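Local coordinates for protein glycoside hydrolase YxiA (PDB 3LV4) that probably hydrolyses alpha-1,5-linked L-arabinan as a calcium-containing family 43 glycoside hydrolase, at residues V146-T151 / Y163-G168; I170-M175 / K190-G195; S198-A203 / L216-G221. All coordinates share one frame; numbering follows the deposited sequence.

Contact 1: residues V146-T151 / Y163-G168. With ACT (acetate ion), chain H.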
ATOM      1  N   VAL A 146      -2.477   9.171  15.460  1.00  7.37           N
ATOM      2  CA  VAL A 146      -2.673  10.151  14.386  1.00  7.13           C
ATOM      3  C   VAL A 146      -1.487  10.236  13.420  1.00  7.83           C
ATOM      4  O   VAL A 146      -0.795  11.259  13.330  1.00  9.06           O
ATOM      5  CB  VAL A 146      -3.082  11.547  14.934  1.00  7.69           C
ATOM      6  CG1 VAL A 146      -4.385  11.426  15.712  1.00 10.30           C
ATOM      7  CG2 VAL A 146      -1.981  12.147  15.830  1.00  8.95           C
ATOM      8  N   VAL A 147      -1.285   9.149  12.680  1.00  7.72           N
ATOM      9  CA  VAL A 147      -0.175   9.041  11.750  1.00  8.19           C
ATOM     10  C   VAL A 147      -0.676   8.449  10.425  1.00  8.10           C
ATOM     11  O   VAL A 147      -1.862   8.135  10.284  1.00  7.72           O
ATOM     12  CB  VAL A 147       0.951   8.147  12.333  1.00  8.47           C
ATOM     13  CG1 VAL A 147       1.484   8.744  13.631  1.00  6.91           C
ATOM     14  CG2 VAL A 147       0.444   6.704  12.568  1.00  8.85           C
ATOM     15  N   ASP A 148       0.222   8.320   9.452  1.00  8.24           N
ATOM     16  CA  ASP A 148      -0.085   7.630   8.196  1.00 10.61           C
ATOM     17  C   ASP A 148      -1.286   8.178   7.414  1.00  9.66           C
ATOM     18  O   ASP A 148      -2.151   7.409   7.008  1.00 10.63           O
ATOM     19  CB  ASP A 148      -0.311   6.129   8.447  1.00 10.59           C
ATOM     20  CG  ASP A 148       0.941   5.406   8.891  1.00 12.59           C
ATOM     21  OD1 ASP A 148       1.983   6.068   9.114  1.00 12.52           O
ATOM     22  OD2 ASP A 148       0.874   4.158   9.017  1.00 12.23           O
ATOM     23  N   PRO A 149      -1.327   9.496   7.164  1.00  8.16           N
ATOM     24  CA  PRO A 149      -2.438  10.041   6.379  1.00  8.96           C
ATOM     25  C   PRO A 149      -2.337   9.773   4.873  1.00  7.66           C
ATOM     26  O   PRO A 149      -1.243   9.614   4.321  1.00  7.40           O
ATOM     27  CB  PRO A 149      -2.299  11.547   6.611  1.00  9.36           C
ATOM     28  CG  PRO A 149      -0.792  11.725   6.751  1.00  9.01           C
ATOM     29  CD  PRO A 149      -0.400  10.553   7.616  1.00  6.99           C
ATOM     30  N   HIS A 150      -3.499   9.719   4.232  1.00  7.86           N
ATOM     31  CA  HIS A 150      -3.612   9.870   2.788  1.00  7.23           C
ATOM     32  C   HIS A 150      -4.763  10.826   2.512  1.00  8.44           C
ATOM     33  O   HIS A 150      -5.916  10.531   2.834  1.00  8.62           O
ATOM     34  CB  HIS A 150      -3.887   8.540   2.093  1.00  7.10           C
ATOM     35  CG  HIS A 150      -4.148   8.692   0.628  1.00  8.13           C
ATOM     36  ND1 HIS A 150      -4.986   7.854  -0.074  1.00  8.07           N
ATOM     37  CD2 HIS A 150      -3.698   9.612  -0.255  1.00  7.93           C
ATOM     38  CE1 HIS A 150      -5.022   8.242  -1.339  1.00  8.06           C
ATOM     39  NE2 HIS A 150      -4.253   9.308  -1.475  1.00  8.82           N
ATOM     40  N   THR A 151      -4.438  11.968   1.921  1.00  7.64           N
ATOM     41  CA  THR A 151      -5.421  13.003   1.637  1.00  8.27           C
ATOM     42  C   THR A 151      -5.724  12.981   0.154  1.00  9.20           C
ATOM     43  O   THR A 151      -4.817  13.074  -0.680  1.00 10.12           O
ATOM     44  CB  THR A 151      -4.885  14.385   2.042  1.00  9.53           C
ATOM     45  OG1 THR A 151      -4.666  14.404   3.463  1.00 10.48           O
ATOM     46  CG2 THR A 151      -5.873  15.484   1.651  1.00  9.25           C
ATOM     47  N   TYR A 163      -6.503   7.869   7.656  1.00  8.93           N
ATOM     48  CA  TYR A 163      -5.263   7.836   8.432  1.00  7.41           C
ATOM     49  C   TYR A 163      -5.366   6.828   9.573  1.00  7.62           C
ATOM     50  O   TYR A 163      -6.435   6.251   9.809  1.00  8.95           O
ATOM     51  CB  TYR A 163      -4.952   9.234   8.998  1.00  7.60           C
ATOM     52  CG  TYR A 163      -5.885   9.621  10.120  1.00  7.07           C
ATOM     53  CD1 TYR A 163      -7.193  10.024   9.854  1.00  7.91           C
ATOM     54  CD2 TYR A 163      -5.472   9.554  11.445  1.00  7.97           C
ATOM     55  CE1 TYR A 163      -8.066  10.353  10.886  1.00  8.37           C
ATOM     56  CE2 TYR A 163      -6.331   9.878  12.473  1.00  8.54           C
ATOM     57  CZ  TYR A 163      -7.621  10.284  12.191  1.00  9.87           C
ATOM     58  OH  TYR A 163      -8.467  10.608  13.219  1.00  9.38           O
ATOM     59  N   GLY A 164      -4.261   6.632  10.288  1.00  6.75           N
ATOM     60  CA  GLY A 164      -4.244   5.771  11.455  1.00  5.49           C
ATOM     61  C   GLY A 164      -3.180   4.686  11.371  1.00  8.47           C
ATOM     62  O   GLY A 164      -2.691   4.352  10.291  1.00  8.54           O
ATOM     63  N   SER A 165      -2.814   4.149  12.530  1.00  8.34           N
ATOM     64  CA  SER A 165      -1.915   3.011  12.612  1.00  7.49           C
ATOM     65  C   SER A 165      -2.148   2.323  13.938  1.00  7.64           C
ATOM     66  O   SER A 165      -2.007   2.950  14.990  1.00  9.31           O
ATOM     67  CB  SER A 165      -0.458   3.452  12.586  1.00  7.92           C
ATOM     68  OG  SER A 165       0.357   2.368  13.011  1.00  7.90           O
ATOM     69  N   TYR A 166      -2.486   1.037  13.886  1.00  7.45           N
ATOM     70  CA  TYR A 166      -2.690   0.240  15.094  1.00  7.86           C
ATOM     71  C   TYR A 166      -3.688   0.971  15.989  1.00  8.65           C
ATOM     72  O   TYR A 166      -4.662   1.531  15.496  1.00  9.41           O
ATOM     73  CB  TYR A 166      -1.370   0.020  15.847  1.00  8.94           C
ATOM     74  CG  TYR A 166      -0.341  -0.885  15.173  1.00  9.18           C
ATOM     75  CD1 TYR A 166      -0.156  -0.890  13.790  1.00 11.06           C
ATOM     76  CD2 TYR A 166       0.484  -1.709  15.942  1.00 10.16           C
ATOM     77  CE1 TYR A 166       0.806  -1.716  13.192  1.00 10.49           C
ATOM     78  CE2 TYR A 166       1.442  -2.527  15.357  1.00 11.58           C
ATOM     79  CZ  TYR A 166       1.603  -2.527  13.985  1.00 12.25           C
ATOM     80  OH  TYR A 166       2.574  -3.345  13.425  1.00 13.47           O
ATOM     81  N   SER A 167      -3.437   0.994  17.298  1.00  9.30           N
ATOM     82  CA  SER A 167      -4.352   1.657  18.241  1.00  8.72           C
ATOM     83  C   SER A 167      -5.836   1.422  17.910  1.00  9.11           C
ATOM     84  O   SER A 167      -6.259   0.276  17.722  1.00  9.62           O
ATOM     85  CB  SER A 167      -4.035   3.157  18.332  1.00  7.93           C
ATOM     86  OG  SER A 167      -2.759   3.361  18.931  1.00 10.09           O
ATOM     87  N   GLY A 168      -6.616   2.500  17.815  1.00  8.27           N
ATOM     88  CA  GLY A 168      -8.061   2.377  17.696  1.00  7.26           C
ATOM     89  C   GLY A 168      -8.574   2.103  16.298  1.00 11.55           C
ATOM     90  O   GLY A 168      -9.780   1.878  16.108  1.00 12.31           O
TER
HETATM   91  C   ACT H 605      -0.141   1.043  19.241  1.00 38.28           C
HETATM   92  O   ACT H 605      -1.104   0.246  19.039  1.00 13.27           O
HETATM   93  OXT ACT H 605      -0.035   2.043  18.472  1.00 36.49           O
HETATM   94  CH3 ACT H 605       0.840   0.806  20.354  1.00 49.30           C
HETATM   95  O   HOH W   1      -3.309   4.886   7.608  1.00 10.52           O

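Contact 2: residues I170-M175 / K190-G195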
ATOM      1  N   ILE A 170      -8.387   2.660  11.750  1.00  8.17           N
ATOM      2  CA  ILE A 170      -8.196   3.530  10.600  1.00  7.93           C
ATOM      3  C   ILE A 170      -9.452   4.376  10.470  1.00  8.97           C
ATOM      4  O   ILE A 170     -10.562   3.843  10.477  1.00  9.80           O
ATOM      5  CB  ILE A 170      -8.010   2.687   9.307  1.00  7.53           C
ATOM      6  CG1 ILE A 170      -6.795   1.754   9.440  1.00  8.10           C
ATOM      7  CG2 ILE A 170      -7.942   3.584   8.056  1.00  7.87           C
ATOM      8  CD1 ILE A 170      -5.455   2.475   9.712  1.00  8.00           C
ATOM      9  N   PHE A 171      -9.271   5.691  10.368  1.00  9.10           N
ATOM     10  CA  PHE A 171     -10.378   6.638  10.361  1.00  8.17           C
ATOM     11  C   PHE A 171     -10.324   7.527   9.124  1.00 10.43           C
ATOM     12  O   PHE A 171      -9.270   7.678   8.503  1.00  9.34           O
ATOM     13  CB  PHE A 171     -10.328   7.527  11.614  1.00  8.35           C
ATOM     14  CG  PHE A 171     -10.701   6.813  12.885  1.00  9.92           C
ATOM     15  CD1 PHE A 171      -9.837   5.889  13.459  1.00  8.93           C
ATOM     16  CD2 PHE A 171     -11.915   7.072  13.513  1.00 12.35           C
ATOM     17  CE1 PHE A 171     -10.184   5.232  14.627  1.00 11.80           C
ATOM     18  CE2 PHE A 171     -12.270   6.416  14.685  1.00 10.86           C
ATOM     19  CZ  PHE A 171     -11.407   5.497  15.241  1.00 11.78           C
ATOM     20  N   ILE A 172     -11.460   8.125   8.773  1.00  9.15           N
ATOM     21  CA  ILE A 172     -11.499   9.060   7.654  1.00 10.42           C
ATOM     22  C   ILE A 172     -12.229  10.349   8.044  1.00  9.17           C
ATOM     23  O   ILE A 172     -13.248  10.314   8.734  1.00 11.16           O
ATOM     24  CB  ILE A 172     -12.100   8.412   6.368  1.00 11.12           C
ATOM     25  CG1 ILE A 172     -11.837   9.288   5.135  1.00 11.03           C
ATOM     26  CG2 ILE A 172     -13.589   8.070   6.540  1.00  9.79           C
ATOM     27  CD1 ILE A 172     -12.231   8.594   3.829  1.00 11.11           C
ATOM     28  N   LEU A 173     -11.664  11.477   7.620  1.00  8.99           N
ATOM     29  CA  LEU A 173     -12.184  12.809   7.920  1.00  7.11           C
ATOM     30  C   LEU A 173     -12.499  13.541   6.630  1.00 10.63           C
ATOM     31  O   LEU A 173     -11.776  13.395   5.641  1.00 11.87           O
ATOM     32  CB  LEU A 173     -11.123  13.611   8.685  1.00  7.90           C
ATOM     33  CG  LEU A 173     -10.999  13.319  10.183  1.00  8.66           C
ATOM     34  CD1 LEU A 173      -9.679  13.795  10.743  1.00  7.98           C
ATOM     35  CD2 LEU A 173     -12.164  13.967  10.933  1.00 10.40           C
ATOM     36  N   GLU A 174     -13.566  14.337   6.633  1.00 11.75           N
ATOM     37  CA  GLU A 174     -13.804  15.221   5.503  1.00 10.86           C
ATOM     38  C   GLU A 174     -12.967  16.475   5.679  1.00  9.85           C
ATOM     39  O   GLU A 174     -12.869  17.012   6.790  1.00 11.43           O
ATOM     40  CB  GLU A 174     -15.277  15.591   5.354  1.00 15.43           C
ATOM     41  CG  GLU A 174     -15.543  16.251   4.013  1.00 22.53           C
ATOM     42  CD  GLU A 174     -17.020  16.378   3.688  1.00 28.07           C
ATOM     43  OE1 GLU A 174     -17.323  16.834   2.565  1.00 27.96           O
ATOM     44  OE2 GLU A 174     -17.868  16.028   4.549  1.00 31.53           O
HETATM   45  N   MSE A 175     -12.355  16.936   4.592  1.00 10.98           N
HETATM   46  CA  MSE A 175     -11.409  18.052   4.666  1.00  9.87           C
HETATM   47  C   MSE A 175     -11.933  19.295   3.948  1.00 12.06           C
HETATM   48  O   MSE A 175     -12.739  19.198   3.018  1.00 12.13           O
HETATM   49  CB  MSE A 175     -10.059  17.652   4.058  1.00 10.84           C
HETATM   50  CG  MSE A 175      -9.521  16.326   4.570  1.00 13.08           C
HETATM   51 SE   MSE A 175      -9.149  16.346   6.499  1.00 19.04          SE
HETATM   52  CE  MSE A 175      -7.338  17.114   6.471  1.00 12.81           C
ATOM     53  N   LYS A 190     -14.619   9.099  11.057  1.00 10.43           N
ATOM     54  CA  LYS A 190     -15.386   7.861  10.986  1.00 11.76           C
ATOM     55  C   LYS A 190     -14.446   6.672  10.837  1.00 11.27           C
ATOM     56  O   LYS A 190     -13.529   6.703  10.008  1.00 11.48           O
ATOM     57  CB  LYS A 190     -16.347   7.920   9.792  1.00 16.43           C
ATOM     58  CG  LYS A 190     -17.028   6.608   9.453  1.00 21.90           C
ATOM     59  CD  LYS A 190     -17.786   6.678   8.119  1.00 24.91           C
ATOM     60  CE  LYS A 190     -18.745   5.499   7.995  1.00 27.94           C
ATOM     61  NZ  LYS A 190     -19.488   5.496   6.694  1.00 30.78           N
ATOM     62  N   LYS A 191     -14.656   5.633  11.642  1.00  9.91           N
ATOM     63  CA  LYS A 191     -13.801   4.453  11.563  1.00  9.03           C
ATOM     64  C   LYS A 191     -14.152   3.606  10.336  1.00 10.46           C
ATOM     65  O   LYS A 191     -15.327   3.439  10.011  1.00 10.83           O
ATOM     66  CB  LYS A 191     -13.892   3.615  12.848  1.00 11.78           C
ATOM     67  CG  LYS A 191     -12.883   2.464  12.884  1.00 13.10           C
ATOM     68  CD  LYS A 191     -12.747   1.828  14.263  1.00 15.84           C
ATOM     69  CE  LYS A 191     -13.937   0.940  14.603  1.00 17.53           C
ATOM     70  NZ  LYS A 191     -13.720   0.145  15.854  1.00 19.39           N
ATOM     71  N   LEU A 192     -13.124   3.097   9.656  1.00  9.42           N
ATOM     72  CA  LEU A 192     -13.291   2.195   8.516  1.00  9.51           C
ATOM     73  C   LEU A 192     -12.958   0.741   8.861  1.00  9.48           C
ATOM     74  O   LEU A 192     -13.506  -0.193   8.258  1.00  9.12           O
ATOM     75  CB  LEU A 192     -12.399   2.651   7.352  1.00  9.18           C
ATOM     76  CG  LEU A 192     -12.683   4.046   6.787  1.00  8.33           C
ATOM     77  CD1 LEU A 192     -11.784   4.320   5.582  1.00  8.86           C
ATOM     78  CD2 LEU A 192     -14.168   4.196   6.423  1.00  9.39           C
ATOM     79  N   ILE A 193     -12.052   0.559   9.821  1.00  8.71           N
ATOM     80  CA  ILE A 193     -11.585  -0.767  10.226  1.00  7.79           C
ATOM     81  C   ILE A 193     -10.715  -0.642  11.479  1.00  9.48           C
ATOM     82  O   ILE A 193     -10.136   0.411  11.732  1.00 11.28           O
ATOM     83  CB  ILE A 193     -10.788  -1.456   9.083  1.00  8.26           C
ATOM     84  CG1 ILE A 193     -10.339  -2.864   9.484  1.00  9.03           C
ATOM     85  CG2 ILE A 193      -9.582  -0.617   8.666  1.00  8.94           C
ATOM     86  CD1 ILE A 193      -9.761  -3.661   8.329  1.00  9.18           C
ATOM     87  N   GLY A 194     -10.657  -1.704  12.279  1.00 10.10           N
ATOM     88  CA  GLY A 194      -9.704  -1.778  13.368  1.00 10.80           C
ATOM     89  C   GLY A 194     -10.262  -1.540  14.759  1.00  8.68           C
ATOM     90  O   GLY A 194     -11.476  -1.453  14.964  1.00  9.88           O
ATOM     91  N   GLY A 195      -9.353  -1.426  15.718  1.00 10.07           N
ATOM     92  CA  GLY A 195      -9.713  -1.295  17.116  1.00 10.96           C
ATOM     93  C   GLY A 195      -8.869  -2.256  17.923  1.00  9.59           C
ATOM     94  O   GLY A 195      -8.354  -3.231  17.384  1.00  9.51           O
TER

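Contact 3: residues S198-A203 / L216-G221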
ATOM      1  N   SER A 198      -5.030  -3.468  16.707  1.00  9.15           N
ATOM      2  CA  SER A 198      -4.853  -4.362  15.563  1.00  7.95           C
ATOM      3  C   SER A 198      -3.666  -3.892  14.741  1.00  8.88           C
ATOM      4  O   SER A 198      -3.449  -2.690  14.591  1.00 10.18           O
ATOM      5  CB  SER A 198      -6.073  -4.302  14.651  1.00  9.90           C
ATOM      6  OG  SER A 198      -7.260  -4.579  15.358  1.00 11.00           O
ATOM      7  N   ARG A 199      -2.923  -4.829  14.168  1.00  7.11           N
ATOM      8  CA  ARG A 199      -1.760  -4.446  13.380  1.00  7.90           C
ATOM      9  C   ARG A 199      -2.215  -4.113  11.970  1.00 10.33           C
ATOM     10  O   ARG A 199      -2.071  -4.918  11.050  1.00 10.20           O
ATOM     11  CB  ARG A 199      -0.685  -5.533  13.408  1.00  6.94           C
ATOM     12  CG  ARG A 199      -0.160  -5.769  14.834  1.00  8.09           C
ATOM     13  CD  ARG A 199       1.296  -6.232  14.851  1.00  9.79           C
ATOM     14  NE  ARG A 199       1.447  -7.555  14.252  1.00  9.63           N
ATOM     15  CZ  ARG A 199       2.622  -8.107  13.963  1.00 12.59           C
ATOM     16  NH1 ARG A 199       3.746  -7.442  14.211  1.00 13.19           N
ATOM     17  NH2 ARG A 199       2.673  -9.318  13.425  1.00 11.44           N
ATOM     18  N   ILE A 200      -2.792  -2.920  11.834  1.00  9.47           N
ATOM     19  CA  ILE A 200      -3.288  -2.407  10.561  1.00  7.61           C
ATOM     20  C   ILE A 200      -2.891  -0.940  10.468  1.00  8.30           C
ATOM     21  O   ILE A 200      -3.164  -0.165  11.384  1.00  8.37           O
ATOM     22  CB  ILE A 200      -4.825  -2.511  10.464  1.00  6.85           C
ATOM     23  CG1 ILE A 200      -5.289  -3.940  10.784  1.00  7.76           C
ATOM     24  CG2 ILE A 200      -5.300  -2.061   9.078  1.00  6.68           C
ATOM     25  CD1 ILE A 200      -6.805  -4.145  10.745  1.00  9.35           C
ATOM     26  N   GLU A 201      -2.236  -0.563   9.372  1.00  7.16           N
ATOM     27  CA  GLU A 201      -1.771   0.814   9.199  1.00  7.09           C
ATOM     28  C   GLU A 201      -1.560   1.100   7.717  1.00  7.55           C
ATOM     29  O   GLU A 201      -1.822   0.235   6.878  1.00  8.85           O
ATOM     30  CB  GLU A 201      -0.466   1.045   9.977  1.00  6.79           C
ATOM     31  CG  GLU A 201       0.739   0.269   9.437  1.00  6.44           C
ATOM     32  CD  GLU A 201       1.984   0.433  10.303  1.00  9.57           C
ATOM     33  OE1 GLU A 201       1.905   1.107  11.357  1.00 11.42           O
ATOM     34  OE2 GLU A 201       3.045  -0.120   9.929  1.00  9.58           O
ATOM     35  N   GLY A 202      -1.110   2.311   7.388  1.00  6.59           N
ATOM     36  CA  GLY A 202      -0.766   2.623   6.010  1.00  7.31           C
ATOM     37  C   GLY A 202      -1.930   2.587   5.034  1.00  8.56           C
ATOM     38  O   GLY A 202      -1.792   2.070   3.918  1.00  9.19           O
ATOM     39  N   ALA A 203      -3.074   3.135   5.446  1.00  7.26           N
ATOM     40  CA  ALA A 203      -4.240   3.235   4.570  1.00  8.72           C
ATOM     41  C   ALA A 203      -3.965   4.052   3.303  1.00  9.79           C
ATOM     42  O   ALA A 203      -3.226   5.041   3.322  1.00 12.46           O
ATOM     43  CB  ALA A 203      -5.423   3.837   5.327  1.00  9.47           C
ATOM     44  N   LEU A 216      -9.640   0.490  -0.727  1.00  7.81           N
ATOM     45  CA  LEU A 216      -8.906   0.777   0.497  1.00  8.05           C
ATOM     46  C   LEU A 216      -7.743  -0.196   0.623  1.00  7.89           C
ATOM     47  O   LEU A 216      -7.938  -1.370   0.956  1.00  8.22           O
ATOM     48  CB  LEU A 216      -9.828   0.653   1.708  1.00  9.13           C
ATOM     49  CG  LEU A 216      -9.183   0.730   3.094  1.00  7.92           C
ATOM     50  CD1 LEU A 216      -8.520   2.100   3.310  1.00  8.79           C
ATOM     51  CD2 LEU A 216     -10.248   0.464   4.155  1.00  9.19           C
ATOM     52  N   TYR A 217      -6.540   0.289   0.322  1.00  7.08           N
ATOM     53  CA  TYR A 217      -5.324  -0.468   0.559  1.00  7.97           C
ATOM     54  C   TYR A 217      -4.885  -0.238   1.993  1.00  9.20           C
ATOM     55  O   TYR A 217      -5.124   0.830   2.561  1.00  9.03           O
ATOM     56  CB  TYR A 217      -4.212  -0.036  -0.405  1.00  8.45           C
ATOM     57  CG  TYR A 217      -4.502  -0.396  -1.839  1.00  9.94           C
ATOM     58  CD1 TYR A 217      -5.200   0.474  -2.668  1.00  8.16           C
ATOM     59  CD2 TYR A 217      -4.086  -1.612  -2.364  1.00 11.35           C
ATOM     60  CE1 TYR A 217      -5.462   0.146  -3.984  1.00  9.29           C
ATOM     61  CE2 TYR A 217      -4.346  -1.952  -3.674  1.00 10.22           C
ATOM     62  CZ  TYR A 217      -5.036  -1.075  -4.477  1.00 10.63           C
ATOM     63  OH  TYR A 217      -5.293  -1.419  -5.776  1.00 12.41           O
HETATM   64  N   MSE A 218      -4.255  -1.250   2.579  1.00  7.47           N
HETATM   65  CA  MSE A 218      -3.759  -1.158   3.938  1.00 10.84           C
HETATM   66  C   MSE A 218      -2.711  -2.228   4.166  1.00  9.50           C
HETATM   67  O   MSE A 218      -2.616  -3.194   3.403  1.00 10.24           O
HETATM   68  CB  MSE A 218      -4.906  -1.306   4.936  1.00 14.85           C
HETATM   69  CG  MSE A 218      -5.792  -2.472   4.658  1.00 19.29           C
HETATM   70 SE   MSE A 218      -7.556  -2.268   5.490  1.00 22.65          SE
HETATM   71  CE  MSE A 218      -8.520  -3.505   4.310  1.00 18.92           C
ATOM     72  N   SER A 219      -1.903  -2.041   5.198  1.00  8.32           N
ATOM     73  CA  SER A 219      -0.876  -3.018   5.532  1.00  7.93           C
ATOM     74  C   SER A 219      -1.241  -3.701   6.834  1.00  7.85           C
ATOM     75  O   SER A 219      -1.561  -3.036   7.823  1.00  9.70           O
ATOM     76  CB  SER A 219       0.503  -2.349   5.627  1.00  9.76           C
ATOM     77  OG  SER A 219       0.899  -1.888   4.344  1.00 10.62           O
ATOM     78  N   PHE A 220      -1.233  -5.030   6.809  1.00  6.76           N
ATOM     79  CA  PHE A 220      -1.490  -5.836   8.002  1.00  7.00           C
ATOM     80  C   PHE A 220      -0.147  -6.326   8.556  1.00  8.61           C
ATOM     81  O   PHE A 220       0.804  -6.560   7.797  1.00  9.33           O
ATOM     82  CB  PHE A 220      -2.347  -7.057   7.654  1.00  6.97           C
ATOM     83  CG  PHE A 220      -3.839  -6.805   7.633  1.00  8.17           C
ATOM     84  CD1 PHE A 220      -4.367  -5.625   7.130  1.00  8.98           C
ATOM     85  CD2 PHE A 220      -4.717  -7.793   8.075  1.00  8.21           C
ATOM     86  CE1 PHE A 220      -5.748  -5.423   7.090  1.00  9.54           C
ATOM     87  CE2 PHE A 220      -6.093  -7.599   8.041  1.00  9.08           C
ATOM     88  CZ  PHE A 220      -6.610  -6.406   7.551  1.00  9.68           C
ATOM     89  N   GLY A 221      -0.065  -6.512   9.867  1.00  7.67           N
ATOM     90  CA  GLY A 221       1.170  -7.009  10.462  1.00  9.76           C
ATOM     91  C   GLY A 221       2.195  -5.931  10.782  1.00 10.13           C
ATOM     92  O   GLY A 221       1.869  -4.742  10.859  1.00  9.64           O
TER
HETATM   93  O   HOH W   2      -0.523  -0.027   2.832  1.00  9.12           O

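Contact 1: residues V146-T151 / Y163-G168
V147 and D148 lie across the backbone of Y163 to S165, in a blade of the five-bladed beta-propeller of family 43. The segment 146-151 leads into strand 150-153. The segment 163-168 follows on from strand 159-163 of the same antiparallel sheet. One direct hydrogen bond joins them: G164 N donates to V147 O at 2.8 Å. The same oxygen sits at the edge of the Y163 ring, near its plane. Y163 contributes the largest share of the buried area. Its CG lies between the backbone N and the carbonyl carbon (chi1 72°), and Y163 CB rests on P149 CA at 3.7 Å. V146 runs alongside this ring, with CG1 4.1 Å from Y163 CE2. The phenol end leaves the contact, and Y163 OH bonds to Y188 O. V147 turns CG2 against S165. The fit is tight, with V147 CG2 3.4 Å from S165 CB. S165 OG stands anti to its backbone N (chi1 165°) and bonds to E201 OE1, the predicted proton donor. D148 is predicted to tune that glutamate and orient it. Its CB packs on G164 O at 3.5 Å, and its OD2 makes a weak hydrogen bond to G202 N. At the far end an acetate, probably from the crystallisation liquor, takes bonds from S167 N and S167 OG and meets the Y166 ring at its edge. A water donates to both D148 O and G164 O, at 2.8 Å from each oxygen.

Contact 2: residues I170-M175 / K190-G195
F171 holds CG anti to its carbonyl carbon (chi1 -72°), and K191 holds CG anti to its backbone N (chi1 -173°). These torsions bring the lysine chain across one face of the phenylalanine ring. K191 CB stands 4.0 Å from the centroid of the F171 ring in a CH-pi contact, offset toward the rim. The lysine then bends at chi3 (75°), and K191 NZ reaches G194 O within its own segment, at 2.9 Å. The ammonium is thus held by a backbone carbonyl beyond the ring. The two segments are neighbouring antiparallel strands of a four-stranded propeller blade, with 190-193 as its outermost strand. A beta bulge shifts the register between I170 and F171. I170 pairs with I193, but F171 pairs with K191, and L192 is the extra residue. Its N-H still finds I170 O at 2.8 Å, in a nearly straight bond. I170 N donates to I193 O, and I172 and K190 exchange two bonds. On the face away from F171, I170 and I193 lie side by side, with I193 CG2 3.7 Å from I170 CB. L192 crosses I172 at a slant, and L192 CD2 meets I172 CG2 at 3.9 Å. I170 and I193 both continue onto I200 of strand 200-208, and I172 packs on I205. The extended K190 chain sends NZ to D240 O.

Contact 3: residues S198-A203 / L216-G221
I200 and F220 lie side by side, and I200 CG1 stands over one face of the ring, toward its rim. I200 CG1 is 4.2 Å from the centroid of the F220 ring, a CH-pi contact, and I200 CD1 reaches F220 CZ. M218 SE comes to the edge of that ring, in its plane. R199 lays one guanidinium face over the backbone of G221, with G221 C 3.8 Å from the guanidinium plane. Backbone bonds tie the two strands together. E201 and S219 form an antiparallel hydrogen-bonded pair, with S219 N to E201 O at 2.8 Å and E201 N to S219 O at 3.0 Å. G221 N donates to R199 O. R199 is the central residue of an inverse gamma turn, closed by a weak bond from I200 N to S198 O. The strands make a beta hairpin, the inner pair of a propeller blade. Further out, I267 of helix 264-267 covers I200 and F220, and D264 salt-bridges R199 NH2. With an alanine at R199, D264 is likely to lose this charged mate and the backbone of G221 the guanidinium over it. S219 OG donates to a water that in turn donates to G202 O, and it also bonds to H291 N. Besides its bond to S165, E201 bonds through OE2 to Y229 OH. The two bonds would limit rotation of the side-chain carboxyl group, consistent with its predicted role as proton donor.

Overall arrangement
Contacts 1 and 2 belong to one propeller blade, and contact 3 opens the next along the chain. Contacts 1 and 2 have centres 8 Å apart and join where Y163 N meets F171 O at 2.9 Å. Contact 1 reaches contact 3 at the predicted catalytic residues: S165 OG lies 2.6 Å from E201 OE1, and D148 OD2 packs 3.5 Å from E201 CB. Y166 N also meets I200 O at 2.9 Å. Contact 2 stands farther back, its centre 12 Å from that of contact 3. It touches contact 3 through apolar side chains, with I170 CG2 3.7 Å from A203 CB. A bound calcium ion lies about 5 Å from the nearest atom of the D148 side chain.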